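Local atomic coordinates of scyllo-inosose 3-dehydrogenase (Thermotoga maritima, PDB entry 3IP1), a protein that catalyses the NAD(+)-dependent oxidation of scyllo-inosose to 3-dehydro-scyllo-inosose, probably as a step in myo-inositol degradation. Residues V194-G208 with V339-V353. Numbering follows the deposited sequence.
With CD (cadmium ion), chain F.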
loop_
_atom_site.group_PDB
_atom_site.type_symbol
_atom_site.label_atom_id
_atom_site.label_comp_id
_atom_site.label_asym_id
_atom_site.label_seq_id
_atom_site.Cartn_x
_atom_site.Cartn_y
_atom_site.Cartn_z
ATOM N N VAL A 194 -15.638 -12.564 19.263
ATOM C CA VAL A 194 -14.731 -12.454 18.104
ATOM C C VAL A 194 -15.380 -11.644 16.975
ATOM O O VAL A 194 -14.736 -10.795 16.340
ATOM C CB VAL A 194 -14.270 -13.840 17.579
ATOM C CG1 VAL A 194 -13.497 -13.695 16.228
ATOM C CG2 VAL A 194 -13.425 -14.550 18.638
ATOM N N GLU A 195 -16.660 -11.897 16.739
ATOM C CA GLU A 195 -17.386 -11.190 15.692
ATOM C C GLU A 195 -17.398 -9.659 15.886
ATOM O O GLU A 195 -16.938 -8.931 15.004
ATOM C CB GLU A 195 -18.796 -11.787 15.503
ATOM C CG GLU A 195 -19.541 -11.339 14.242
ATOM C CD GLU A 195 -20.359 -10.069 14.419
ATOM O OE1 GLU A 195 -20.569 -9.615 15.557
ATOM O OE2 GLU A 195 -20.808 -9.505 13.397
ATOM N N PRO A 196 -17.913 -9.155 17.026
ATOM C CA PRO A 196 -17.854 -7.681 17.160
ATOM C C PRO A 196 -16.412 -7.133 17.213
ATOM O O PRO A 196 -16.165 -5.991 16.795
ATOM C CB PRO A 196 -18.582 -7.409 18.489
ATOM C CG PRO A 196 -18.557 -8.730 19.238
ATOM C CD PRO A 196 -18.639 -9.784 18.154
ATOM N N THR A 197 -15.470 -7.920 17.726
ATOM C CA THR A 197 -14.084 -7.454 17.810
ATOM C C THR A 197 -13.510 -7.354 16.394
ATOM O O THR A 197 -12.726 -6.440 16.094
ATOM C CB THR A 197 -13.203 -8.370 18.730
ATOM O OG1 THR A 197 -13.775 -8.413 20.056
ATOM C CG2 THR A 197 -11.741 -7.848 18.819
ATOM N N SER A 198 -13.953 -8.274 15.525
ATOM C CA SER A 198 -13.517 -8.323 14.124
ATOM C C SER A 198 -14.125 -7.218 13.284
ATOM O O SER A 198 -13.520 -6.788 12.300
ATOM C CB SER A 198 -13.849 -9.695 13.507
ATOM O OG SER A 198 -13.099 -10.720 14.151
ATOM N N VAL A 199 -15.326 -6.770 13.650
ATOM C CA VAL A 199 -15.907 -5.579 13.035
ATOM C C VAL A 199 -14.980 -4.371 13.273
ATOM O O VAL A 199 -14.648 -3.650 12.329
ATOM C CB VAL A 199 -17.337 -5.282 13.580
ATOM C CG1 VAL A 199 -17.801 -3.877 13.174
ATOM C CG2 VAL A 199 -18.354 -6.355 13.101
ATOM N N ALA A 200 -14.595 -4.149 14.530
ATOM C CA ALA A 200 -13.649 -3.099 14.901
ATOM C C ALA A 200 -12.309 -3.302 14.190
ATOM O O ALA A 200 -11.727 -2.363 13.646
ATOM C CB ALA A 200 -13.430 -3.092 16.419
ATOM N N TYR A 201 -11.834 -4.540 14.192
ATOM C CA TYR A 201 -10.547 -4.849 13.571
ATOM C C TYR A 201 -10.563 -4.510 12.081
ATOM O O TYR A 201 -9.648 -3.863 11.599
ATOM C CB TYR A 201 -10.183 -6.319 13.800
ATOM C CG TYR A 201 -8.750 -6.696 13.475
ATOM C CD1 TYR A 201 -8.320 -6.816 12.150
ATOM C CD2 TYR A 201 -7.831 -6.989 14.501
ATOM C CE1 TYR A 201 -6.995 -7.189 11.842
ATOM C CE2 TYR A 201 -6.527 -7.373 14.214
ATOM C CZ TYR A 201 -6.109 -7.464 12.876
ATOM O OH TYR A 201 -4.817 -7.835 12.571
ATOM N N ASN A 202 -11.604 -4.948 11.374
ATOM C CA ASN A 202 -11.769 -4.641 9.949
ATOM C C ASN A 202 -11.801 -3.125 9.730
ATOM O O ASN A 202 -11.215 -2.602 8.785
ATOM C CB ASN A 202 -13.060 -5.276 9.416
ATOM C CG ASN A 202 -13.256 -5.066 7.907
ATOM O OD1 ASN A 202 -12.491 -5.578 7.089
ATOM N ND2 ASN A 202 -14.315 -4.341 7.537
ATOM N N ALA A 203 -12.468 -2.420 10.633
ATOM C CA ALA A 203 -12.607 -0.994 10.506
ATOM C C ALA A 203 -11.287 -0.262 10.694
ATOM O O ALA A 203 -10.981 0.628 9.918
ATOM C CB ALA A 203 -13.676 -0.477 11.469
ATOM N N VAL A 204 -10.492 -0.640 11.693
ATOM C CA VAL A 204 -9.268 0.131 11.986
ATOM C C VAL A 204 -7.951 -0.357 11.342
ATOM O O VAL A 204 -7.051 0.464 11.073
ATOM C CB VAL A 204 -9.043 0.380 13.510
ATOM C CG1 VAL A 204 -10.227 1.139 14.094
ATOM C CG2 VAL A 204 -8.804 -0.912 14.276
ATOM N N ILE A 205 -7.849 -1.668 11.112
ATOM C CA ILE A 205 -6.629 -2.278 10.573
ATOM C C ILE A 205 -6.758 -2.438 9.063
ATOM O O ILE A 205 -5.906 -1.948 8.317
ATOM C CB ILE A 205 -6.324 -3.668 11.234
ATOM C CG1 ILE A 205 -6.152 -3.546 12.750
ATOM C CG2 ILE A 205 -5.084 -4.347 10.586
ATOM C CD1 ILE A 205 -5.199 -2.473 13.211
ATOM N N VAL A 206 -7.828 -3.108 8.623
ATOM C CA VAL A 206 -8.032 -3.397 7.206
ATOM C C VAL A 206 -8.488 -2.183 6.377
ATOM O O VAL A 206 -7.832 -1.828 5.404
ATOM C CB VAL A 206 -9.026 -4.570 6.987
ATOM C CG1 VAL A 206 -9.109 -4.935 5.488
ATOM C CG2 VAL A 206 -8.601 -5.804 7.823
ATOM N N ARG A 207 -9.631 -1.586 6.726
ATOM C CA ARG A 207 -10.139 -0.407 6.024
ATOM C C ARG A 207 -9.390 0.872 6.386
ATOM O O ARG A 207 -9.028 1.648 5.513
ATOM C CB ARG A 207 -11.643 -0.218 6.314
ATOM C CG ARG A 207 -12.526 -1.285 5.684
ATOM C CD ARG A 207 -12.395 -1.257 4.166
ATOM N NE ARG A 207 -13.115 -0.109 3.612
ATOM C CZ ARG A 207 -12.679 0.659 2.623
ATOM N NH1 ARG A 207 -11.509 0.430 2.052
ATOM N NH2 ARG A 207 -13.436 1.655 2.192
ATOM N N GLY A 208 -9.194 1.099 7.684
ATOM C CA GLY A 208 -8.515 2.284 8.179
ATOM C C GLY A 208 -7.054 2.337 7.814
ATOM O O GLY A 208 -6.452 3.414 7.817
ATOM N N VAL A 339 -12.645 6.747 5.049
ATOM C CA VAL A 339 -12.996 5.409 4.578
ATOM C C VAL A 339 -14.259 4.926 5.298
ATOM O O VAL A 339 -14.460 5.167 6.494
ATOM C CB VAL A 339 -11.826 4.363 4.760
ATOM C CG1 VAL A 339 -10.548 4.824 4.045
ATOM C CG2 VAL A 339 -11.519 4.111 6.230
ATOM N N GLY A 340 -15.123 4.250 4.565
ATOM C CA GLY A 340 -16.222 3.568 5.189
ATOM C C GLY A 340 -15.822 2.125 5.427
ATOM O O GLY A 340 -14.967 1.577 4.723
ATOM N N SER A 341 -16.453 1.501 6.411
ATOM C CA SER A 341 -16.177 0.109 6.738
ATOM C C SER A 341 -17.470 -0.616 7.071
ATOM O O SER A 341 -18.393 -0.010 7.626
ATOM C CB SER A 341 -15.240 0.042 7.943
ATOM O OG SER A 341 -14.916 -1.300 8.250
ATOM N N GLN A 342 -17.532 -1.904 6.744
ATOM C CA GLN A 342 -18.630 -2.767 7.206
ATOM C C GLN A 342 -18.159 -4.226 7.250
ATOM O O GLN A 342 -17.260 -4.619 6.475
ATOM C CB GLN A 342 -19.874 -2.639 6.313
ATOM C CG GLN A 342 -19.857 -3.530 5.059
ATOM C CD GLN A 342 -21.144 -3.454 4.234
ATOM O OE1 GLN A 342 -22.063 -2.716 4.570
ATOM N NE2 GLN A 342 -21.200 -4.222 3.138
ATOM N N GLY A 343 -18.741 -5.010 8.159
ATOM C CA GLY A 343 -18.488 -6.454 8.178
ATOM C C GLY A 343 -17.235 -6.871 8.932
ATOM O O GLY A 343 -16.579 -6.052 9.613
ATOM N N HIS A 344 -16.893 -8.153 8.812
ATOM C CA HIS A 344 -15.853 -8.736 9.652
ATOM C C HIS A 344 -15.201 -9.934 8.947
ATOM O O HIS A 344 -14.327 -10.579 9.508
ATOM C CB HIS A 344 -16.501 -9.193 10.957
ATOM C CG HIS A 344 -17.698 -10.064 10.737
ATOM N ND1 HIS A 344 -18.986 -9.635 10.976
ATOM C CD2 HIS A 344 -17.803 -11.327 10.253
ATOM C CE1 HIS A 344 -19.833 -10.604 10.663
ATOM N NE2 HIS A 344 -19.141 -11.643 10.231
ATOM N N SER A 345 -15.652 -10.230 7.734
ATOM C CA SER A 345 -15.169 -11.405 6.976
ATOM C C SER A 345 -13.915 -11.080 6.173
ATOM O O SER A 345 -13.568 -9.911 6.013
ATOM C CB SER A 345 -16.285 -11.931 6.039
ATOM O OG SER A 345 -17.420 -12.333 6.806
ATOM N N GLY A 346 -13.231 -12.123 5.704
ATOM C CA GLY A 346 -12.084 -11.994 4.819
ATOM C C GLY A 346 -10.821 -11.509 5.496
ATOM O O GLY A 346 -10.828 -11.219 6.705
ATOM N N HIS A 347 -9.736 -11.438 4.710
ATOM C CA HIS A 347 -8.462 -10.779 5.116
ATOM C C HIS A 347 -7.744 -11.438 6.285
ATOM O O HIS A 347 -6.715 -10.956 6.717
ATOM C CB HIS A 347 -8.699 -9.273 5.408
ATOM C CG HIS A 347 -9.463 -8.578 4.323
ATOM N ND1 HIS A 347 -8.891 -8.231 3.117
ATOM C CD2 HIS A 347 -10.771 -8.236 4.233
ATOM C CE1 HIS A 347 -9.805 -7.674 2.341
ATOM N NE2 HIS A 347 -10.955 -7.663 2.995
ATOM N N GLY A 348 -8.299 -12.532 6.796
ATOM C CA GLY A 348 -7.740 -13.233 7.938
ATOM C C GLY A 348 -7.947 -12.436 9.210
ATOM O O GLY A 348 -7.143 -12.508 10.133
ATOM N N THR A 349 -9.027 -11.670 9.248
ATOM C CA THR A 349 -9.335 -10.877 10.430
ATOM C C THR A 349 -9.713 -11.755 11.615
ATOM O O THR A 349 -9.120 -11.615 12.690
ATOM C CB THR A 349 -10.414 -9.837 10.121
ATOM O OG1 THR A 349 -9.851 -8.843 9.249
ATOM C CG2 THR A 349 -10.958 -9.183 11.397
ATOM N N PHE A 350 -10.676 -12.663 11.416
ATOM C CA PHE A 350 -11.091 -13.592 12.480
ATOM C C PHE A 350 -9.911 -14.298 13.134
ATOM O O PHE A 350 -9.790 -14.234 14.340
ATOM C CB PHE A 350 -12.136 -14.630 11.999
ATOM C CG PHE A 350 -13.555 -14.342 12.448
ATOM C CD1 PHE A 350 -14.168 -13.112 12.163
ATOM C CD2 PHE A 350 -14.291 -15.308 13.130
ATOM C CE1 PHE A 350 -15.482 -12.846 12.549
ATOM C CE2 PHE A 350 -15.619 -15.054 13.537
ATOM C CZ PHE A 350 -16.213 -13.823 13.250
ATOM N N PRO A 351 -9.033 -14.965 12.350
ATOM C CA PRO A 351 -8.013 -15.731 13.070
ATOM C C PRO A 351 -6.979 -14.857 13.751
ATOM O O PRO A 351 -6.438 -15.243 14.781
ATOM C CB PRO A 351 -7.384 -16.617 11.983
ATOM C CG PRO A 351 -7.734 -15.970 10.679
ATOM C CD PRO A 351 -9.056 -15.293 10.908
ATOM N N ARG A 352 -6.722 -13.672 13.212
ATOM C CA ARG A 352 -5.804 -12.782 13.901
ATOM C C ARG A 352 -6.434 -12.232 15.179
ATOM O O ARG A 352 -5.737 -12.045 16.170
ATOM C CB ARG A 352 -5.349 -11.617 13.004
ATOM C CG ARG A 352 -4.272 -11.963 11.975
ATOM C CD ARG A 352 -3.956 -10.713 11.147
ATOM N NE ARG A 352 -3.013 -10.936 10.051
ATOM C CZ ARG A 352 -3.361 -11.126 8.781
ATOM N NH1 ARG A 352 -4.646 -11.157 8.415
ATOM N NH2 ARG A 352 -2.423 -11.299 7.868
ATOM N N VAL A 353 -7.735 -11.944 15.150
ATOM C CA VAL A 353 -8.428 -11.517 16.377
ATOM C C VAL A 353 -8.336 -12.624 17.441
ATOM O O VAL A 353 -8.116 -12.349 18.611
ATOM C CB VAL A 353 -9.899 -11.120 16.136
ATOM C CG1 VAL A 353 -10.667 -11.035 17.496
ATOM C CG2 VAL A 353 -9.961 -9.797 15.365
HETATM CD CD CD F . -22.772 -8.109 15.988
HETATM O O HOH W 1 -16.000 -3.092 9.869
HETATM O O HOH W 2 -11.799 -8.356 7.636
HETATM O O HOH W 3 -21.158 -6.392 15.977
#
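The side chain of Arg207 bends at chi2 and chi3, bringing NE to Gly340 O at 2.7 Å, almost in line with the carbonyl; NH2 adds a weak second bond to the same oxygen. Val339 CB lies over one face of the guanidinium, and Gln337 of a second subunit takes another bond from NH2. A methionine in place of Arg207 would probably leave Gly340 O without these donors and Gln337 OE1 of that subunit without this one. Further up helix 194-207, one water is gripped four ways: it accepts from Asn202 ND2 and Ser341 OG (2.6 Å) and donates to the Val199 and Gly343 carbonyls. Val206 CG1 sits squarely over the His347 ring, 3.9 Å from its centroid. The segment 339-353 leaves strand 337-340, the outermost on its side of this chain's parallel Rossmann-type sheet, where Val339 pairs antiparallel with a strand of the second subunit, and runs along this helix to helix 349-358, whose first turn, 349-353, crosses helix 194-207 at 111°. Thr349 is a knob among Ser198, Tyr201, Asn202 and Val206, and Val353 the next among Val194, Thr197, Ser198 and Tyr201. Val194 CG1, anti to its own N (chi1 171°), packs over one face of the Phe350 ring, toward its rim, in a CH-pi contact. At the metal end, Glu195 CG lies over the His344 ring, 3.8 Å from its centroid, while OE1 reaches the cadmium ion at 2.7 Å; His97, Glu98 and a water complete the ligands seen here, at the site that binds zinc. Behind them, His344 NE2 is held by the backbone of Glu129 and Met130.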